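Long-range contact in tyrosine--tRNA ligase (Archaeoglobus fulgidus, PDB 2CYB), which probably catalyses the ATP-dependent activation of tyrosine and its transfer to the acceptor end of tRNA(Tyr): residues K32-V37 with G63-V68. Residues are numbered along the deposited sequence; the frame is centred on the assembly and turned at random.
Sequences KPRAYV and GFEIIV. With TYR (tyrosine), chain C.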
ATOM      1  N   LYS A  32      32.549  12.195   2.816  1.00 73.30           N
ATOM      2  CA  LYS A  32      31.401  12.687   3.560  1.00 72.09           C
ATOM      3  C   LYS A  32      30.255  11.678   3.526  1.00 67.29           C
ATOM      4  O   LYS A  32      29.163  11.974   3.039  1.00 70.15           O
ATOM      5  CB  LYS A  32      30.952  14.029   2.982  1.00 71.49           C
ATOM      6  CG  LYS A  32      30.256  14.913   3.992  1.00 77.33           C
ATOM      7  CD  LYS A  32      31.093  15.062   5.259  1.00 74.13           C
ATOM      8  CE  LYS A  32      30.394  15.940   6.286  1.00 73.75           C
ATOM      9  NZ  LYS A  32      31.106  15.947   7.592  1.00 71.34           N
ATOM     10  N   PRO A  33      30.493  10.465   4.054  1.00 63.94           N
ATOM     11  CA  PRO A  33      29.495   9.391   4.093  1.00 53.29           C
ATOM     12  C   PRO A  33      28.342   9.711   5.039  1.00 44.84           C
ATOM     13  O   PRO A  33      28.538  10.318   6.094  1.00 38.51           O
ATOM     14  CB  PRO A  33      30.302   8.182   4.570  1.00 59.40           C
ATOM     15  CG  PRO A  33      31.724   8.535   4.222  1.00 61.48           C
ATOM     16  CD  PRO A  33      31.778   9.987   4.586  1.00 63.61           C
ATOM     17  N   ARG A  34      27.139   9.292   4.660  1.00 40.40           N
ATOM     18  CA  ARG A  34      25.963   9.536   5.481  1.00 36.20           C
ATOM     19  C   ARG A  34      25.318   8.215   5.902  1.00 33.02           C
ATOM     20  O   ARG A  34      25.114   7.316   5.080  1.00 35.78           O
ATOM     21  CB  ARG A  34      24.948  10.380   4.703  1.00 41.06           C
ATOM     22  CG  ARG A  34      23.733  10.803   5.509  1.00 40.54           C
ATOM     23  CD  ARG A  34      22.815  11.683   4.678  1.00 42.08           C
ATOM     24  NE  ARG A  34      23.458  12.941   4.309  1.00 41.87           N
ATOM     25  CZ  ARG A  34      22.881  13.907   3.602  1.00 49.42           C
ATOM     26  NH1 ARG A  34      21.630  13.771   3.171  1.00 35.49           N
ATOM     27  NH2 ARG A  34      23.555  15.016   3.328  1.00 43.54           N
ATOM     28  N   ALA A  35      25.021   8.105   7.193  1.00 35.53           N
ATOM     29  CA  ALA A  35      24.384   6.914   7.742  1.00 37.91           C
ATOM     30  C   ALA A  35      23.157   7.340   8.537  1.00 32.38           C
ATOM     31  O   ALA A  35      23.055   8.485   8.979  1.00 36.59           O
ATOM     32  CB  ALA A  35      25.353   6.166   8.649  1.00 34.67           C
ATOM     33  N   TYR A  36      22.215   6.419   8.708  1.00 29.35           N
ATOM     34  CA  TYR A  36      21.017   6.717   9.477  1.00 28.62           C
ATOM     35  C   TYR A  36      20.454   5.453  10.093  1.00 25.50           C
ATOM     36  O   TYR A  36      20.874   4.346   9.775  1.00 24.67           O
ATOM     37  CB  TYR A  36      19.911   7.339   8.589  1.00 26.01           C
ATOM     38  CG  TYR A  36      18.872   6.356   8.031  1.00 28.28           C
ATOM     39  CD1 TYR A  36      17.500   6.575   8.222  1.00 30.00           C
ATOM     40  CD2 TYR A  36      19.258   5.232   7.294  1.00 25.69           C
ATOM     41  CE1 TYR A  36      16.542   5.704   7.690  1.00 31.24           C
ATOM     42  CE2 TYR A  36      18.311   4.352   6.759  1.00 29.86           C
ATOM     43  CZ  TYR A  36      16.956   4.597   6.959  1.00 30.22           C
ATOM     44  OH  TYR A  36      16.027   3.744   6.408  1.00 26.07           O
ATOM     45  N   VAL A  37      19.499   5.663  10.984  1.00 31.19           N
ATOM     46  CA  VAL A  37      18.745   4.591  11.605  1.00 27.41           C
ATOM     47  C   VAL A  37      17.370   5.218  11.707  1.00 29.21           C
ATOM     48  O   VAL A  37      17.236   6.424  11.958  1.00 26.89           O
ATOM     49  CB  VAL A  37      19.212   4.212  13.033  1.00 29.03           C
ATOM     50  CG1 VAL A  37      18.279   3.111  13.582  1.00 28.60           C
ATOM     51  CG2 VAL A  37      20.647   3.694  13.017  1.00 30.29           C
ATOM     52  N   GLY A  63      33.684   9.849  11.446  1.00 39.22           N
ATOM     53  CA  GLY A  63      33.548  10.820  10.372  1.00 43.16           C
ATOM     54  C   GLY A  63      32.268  10.875   9.554  1.00 47.29           C
ATOM     55  O   GLY A  63      32.150  11.718   8.663  1.00 41.88           O
ATOM     56  N   PHE A  64      31.314   9.991   9.837  1.00 45.15           N
ATOM     57  CA  PHE A  64      30.049   9.970   9.100  1.00 40.02           C
ATOM     58  C   PHE A  64      29.107  11.091   9.498  1.00 35.07           C
ATOM     59  O   PHE A  64      29.173  11.610  10.614  1.00 39.68           O
ATOM     60  CB  PHE A  64      29.290   8.659   9.339  1.00 34.33           C
ATOM     61  CG  PHE A  64      29.721   7.523   8.470  1.00 34.49           C
ATOM     62  CD1 PHE A  64      30.992   6.977   8.585  1.00 36.83           C
ATOM     63  CD2 PHE A  64      28.831   6.966   7.552  1.00 41.28           C
ATOM     64  CE1 PHE A  64      31.373   5.892   7.803  1.00 37.34           C
ATOM     65  CE2 PHE A  64      29.200   5.881   6.764  1.00 36.71           C
ATOM     66  CZ  PHE A  64      30.478   5.340   6.890  1.00 44.72           C
ATOM     67  N   GLU A  65      28.228  11.449   8.562  1.00 39.90           N
ATOM     68  CA  GLU A  65      27.184  12.445   8.784  1.00 36.88           C
ATOM     69  C   GLU A  65      26.080  11.544   9.330  1.00 33.03           C
ATOM     70  O   GLU A  65      25.879  10.455   8.800  1.00 39.22           O
ATOM     71  CB  GLU A  65      26.697  13.050   7.459  1.00 41.81           C
ATOM     72  CG  GLU A  65      27.684  13.947   6.728  1.00 56.17           C
ATOM     73  CD  GLU A  65      27.087  14.561   5.463  1.00 59.22           C
ATOM     74  OE1 GLU A  65      27.719  15.464   4.882  1.00 59.33           O
ATOM     75  OE2 GLU A  65      25.986  14.138   5.042  1.00 46.88           O
ATOM     76  N   ILE A  66      25.373  11.978  10.367  1.00 33.50           N
ATOM     77  CA  ILE A  66      24.333  11.140  10.955  1.00 39.77           C
ATOM     78  C   ILE A  66      22.917  11.681  10.871  1.00 37.03           C
ATOM     79  O   ILE A  66      22.650  12.837  11.207  1.00 39.75           O
ATOM     80  CB  ILE A  66      24.624  10.853  12.450  1.00 40.78           C
ATOM     81  CG1 ILE A  66      25.990  10.184  12.606  1.00 41.28           C
ATOM     82  CG2 ILE A  66      23.532   9.963  13.035  1.00 42.27           C
ATOM     83  CD1 ILE A  66      26.128   8.871  11.877  1.00 36.75           C
ATOM     84  N   ILE A  67      22.002  10.830  10.423  1.00 34.44           N
ATOM     85  CA  ILE A  67      20.602  11.206  10.349  1.00 30.34           C
ATOM     86  C   ILE A  67      19.803  10.244  11.220  1.00 34.66           C
ATOM     87  O   ILE A  67      20.012   9.033  11.170  1.00 29.51           O
ATOM     88  CB  ILE A  67      20.045  11.112   8.914  1.00 37.76           C
ATOM     89  CG1 ILE A  67      20.751  12.121   8.010  1.00 43.16           C
ATOM     90  CG2 ILE A  67      18.540  11.373   8.924  1.00 35.75           C
ATOM     91  CD1 ILE A  67      20.227  12.124   6.592  1.00 49.51           C
ATOM     92  N   VAL A  68      18.910  10.786  12.037  1.00 28.99           N
ATOM     93  CA  VAL A  68      18.052   9.956  12.867  1.00 33.40           C
ATOM     94  C   VAL A  68      16.643  10.197  12.360  1.00 35.64           C
ATOM     95  O   VAL A  68      16.132  11.313  12.435  1.00 35.26           O
ATOM     96  CB  VAL A  68      18.103  10.345  14.352  1.00 34.65           C
ATOM     97  CG1 VAL A  68      17.065   9.537  15.138  1.00 37.69           C
ATOM     98  CG2 VAL A  68      19.492  10.086  14.910  1.00 36.64           C
TER
HETATM   99  N   TYR C 401      11.661  -0.804  10.579  1.00 23.64           N
HETATM  100  CA  TYR C 401      12.384  -0.159  11.703  1.00 24.29           C
HETATM  101  C   TYR C 401      12.131  -0.898  13.015  1.00 28.77           C
HETATM  102  O   TYR C 401      12.678  -0.463  14.041  1.00 29.21           O
HETATM  103  CB  TYR C 401      11.949   1.306  11.813  1.00 27.15           C
HETATM  104  CG  TYR C 401      12.305   2.086  10.571  1.00 24.91           C
HETATM  105  CD1 TYR C 401      11.334   2.769   9.838  1.00 25.85           C
HETATM  106  CD2 TYR C 401      13.632   2.134  10.124  1.00 22.90           C
HETATM  107  CE1 TYR C 401      11.680   3.491   8.683  1.00 23.28           C
HETATM  108  CE2 TYR C 401      13.985   2.840   8.988  1.00 26.77           C
HETATM  109  CZ  TYR C 401      13.008   3.520   8.271  1.00 28.99           C
HETATM  110  OH  TYR C 401      13.378   4.233   7.159  1.00 25.54           O
HETATM  111  OXT TYR C 401      11.403  -1.913  12.995  1.00 29.79           O
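R34 reaches across to E65 on the next strand and grips it side-on: NE and NH2 both donate to the single oxygen OE2, NE at 2.9 Å. The guanidinium and carboxylate planes are nearly coplanar, 24° apart, and OE2 lies at the guanidinium edge, in its plane. With CG trans to the backbone N (chi1 -175°) and a bend at chi3, the chain passes I67, whose CD1 lies 3.2 Å from R34 CD; arginine thus supplies methylenes for the isoleucine and charge for the glutamate. A leucine in place of R34 would probably leave the E65 carboxylate without the two N-H donors that grip OE2. Just before the strands, P33 lays CB over one face of the F64 ring, 3.6 Å from its centroid, a CH-pi contact; A35, on the sheet face away from R34, is small enough to leave room for F64 CD2 at 3.7 Å from its CB. Between the strands, E65 N bonds P33 O at 2.7 Å, and A35 donates to E65 and accepts from I67; the bond from V37 N to I67 O is weak. Y36 packs CB on I67 and carries its ring away, its OH 2.8 Å from the OH of the bound tyrosine. Strands 34-39 and 65-70 run parallel, joined through helix 47-61 in a beta-alpha-beta unit of the Rossmann-fold domain; that helix packs on A35, V37 and F64, and strand 173-177 flanks strand 34-39 on its other side.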